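Local structure of novel Thermotoga maritima enzyme TM1112 (1O5U) at residues T21-K24 and L25-L28. The protein is of unknown function but belongs to the cupin superfamily and is probably an enzyme, built on the beta-barrel scaffold of that family. Numbering follows the deposited sequence.
Sequences TPEK and LKEL
Leu25 N and Thr21 O open the short helix 22-28 with its first i to i+4 hydrogen bond, 3.0 Å long. Three more follow, from Lys26 N to Pro22 O, Glu27 N to Glu23 O and Leu28 N to Lys24 O; the last is the most bent, at 140°. Thr21 also caps the helix: its OG1 sits between the backbone N and the carbonyl carbon (chi1 57°), which brings it to Lys24 N, donor of a weak hydrogen bond of 3.3 Å. One turn apart on the exposed face, the carboxylates of Glu23 and Glu27 meet through single oxygens, OE2 of Glu23 lying 2.5 Å from OE2 of Glu27, with their planes nearly perpendicular (85°). So short an approach suggests that one acid holds a proton, which would ease the repulsion expected between two carboxylates. The other oxygen of Glu23, OE1, rests 3.8 Å from CD of the extended Lys26 chain; Lys26 NZ is 4.4 Å from OE1, beyond a salt bridge, though the opposite charges probably attract weakly. Lys24 sends its ammonium group (NZ) to a salt bridge with Glu18, while its CG approaches CD1 of Leu28 at 4.3 Å. Leu28 and Lys24 touch Leu77 on strand 77-80, and Leu25 packs on Pro20 and Val30. The whole is an alpha-helix with threonine at its N-cap, proline in its first turn and a charged outer face, beside the cupin beta-sheets.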
loop_
_atom_site.group_PDB
_atom_site.type_symbol
_atom_site.label_atom_id
_atom_site.label_comp_id
_atom_site.label_asym_id
_atom_site.label_seq_id
_atom_site.Cartn_x
_atom_site.Cartn_y
_atom_site.Cartn_z
ATOM N N THR A 21 -6.306 13.020 5.889
ATOM C CA THR A 21 -7.427 13.659 6.548
ATOM C C THR A 21 -8.724 13.056 6.044
ATOM O O THR A 21 -8.773 12.505 4.950
ATOM C CB THR A 21 -7.431 15.159 6.296
ATOM O OG1 THR A 21 -7.455 15.418 4.878
ATOM C CG2 THR A 21 -6.174 15.796 6.823
ATOM N N PRO A 22 -9.801 13.174 6.823
ATOM C CA PRO A 22 -11.091 12.709 6.341
ATOM C C PRO A 22 -11.479 13.321 5.001
ATOM O O PRO A 22 -11.996 12.629 4.147
ATOM C CB PRO A 22 -12.031 13.105 7.443
ATOM C CG PRO A 22 -11.195 13.177 8.623
ATOM C CD PRO A 22 -9.859 13.661 8.208
ATOM N N GLU A 23 -11.189 14.603 4.786
ATOM C CA GLU A 23 -11.567 15.217 3.524
ATOM C C GLU A 23 -10.794 14.627 2.341
ATOM O O GLU A 23 -11.379 14.404 1.302
ATOM C CB GLU A 23 -11.458 16.749 3.592
ATOM C CG GLU A 23 -12.009 17.439 2.360
ATOM C CD GLU A 23 -13.512 17.290 2.189
ATOM O OE1 GLU A 23 -14.237 16.972 3.161
ATOM O OE2 GLU A 23 -13.964 17.524 1.064
ATOM N N LYS A 24 -9.499 14.380 2.496
ATOM C CA LYS A 24 -8.700 13.853 1.422
ATOM C C LYS A 24 -9.200 12.490 1.064
ATOM O O LYS A 24 -9.399 12.143 -0.092
ATOM C CB LYS A 24 -7.230 13.717 1.842
ATOM C CG LYS A 24 -6.378 13.088 0.731
ATOM C CD LYS A 24 -4.923 13.094 1.147
ATOM C CE LYS A 24 -3.948 13.268 -0.001
ATOM N NZ LYS A 24 -2.802 14.028 0.536
ATOM N N LEU A 25 -9.420 11.702 2.090
ATOM C CA LEU A 25 -9.947 10.405 1.906
ATOM C C LEU A 25 -11.307 10.471 1.226
ATOM O O LEU A 25 -11.572 9.760 0.281
ATOM C CB LEU A 25 -10.041 9.782 3.295
ATOM C CG LEU A 25 -10.106 8.307 3.314
ATOM C CD1 LEU A 25 -8.896 7.736 2.618
ATOM C CD2 LEU A 25 -10.220 7.862 4.775
ATOM N N LYS A 26 -12.153 11.399 1.668
ATOM C CA LYS A 26 -13.466 11.554 1.089
ATOM C C LYS A 26 -13.412 11.930 -0.391
ATOM O O LYS A 26 -14.137 11.348 -1.226
ATOM C CB LYS A 26 -14.259 12.592 1.895
ATOM C CG LYS A 26 -15.602 12.934 1.367
ATOM C CD LYS A 26 -16.283 13.914 2.317
ATOM C CE LYS A 26 -17.650 14.305 1.830
ATOM N NZ LYS A 26 -18.282 15.363 2.711
ATOM N N GLU A 27 -12.568 12.915 -0.720
ATOM C CA GLU A 27 -12.458 13.413 -2.076
ATOM C C GLU A 27 -11.825 12.428 -3.063
ATOM O O GLU A 27 -12.005 12.565 -4.272
ATOM C CB GLU A 27 -11.691 14.743 -2.061
ATOM C CG GLU A 27 -12.460 15.801 -1.299
ATOM C CD GLU A 27 -11.929 17.207 -1.484
ATOM O OE1 GLU A 27 -11.036 17.375 -2.312
ATOM O OE2 GLU A 27 -12.412 18.119 -0.776
ATOM N N LEU A 28 -11.078 11.446 -2.548
ATOM C CA LEU A 28 -10.511 10.393 -3.399
ATOM C C LEU A 28 -11.563 9.289 -3.690
ATOM O O LEU A 28 -11.379 8.481 -4.602
ATOM C CB LEU A 28 -9.278 9.763 -2.729
ATOM C CG LEU A 28 -7.937 10.512 -2.673
ATOM C CD1 LEU A 28 -6.909 9.731 -1.910
ATOM C CD2 LEU A 28 -7.409 10.860 -4.030
#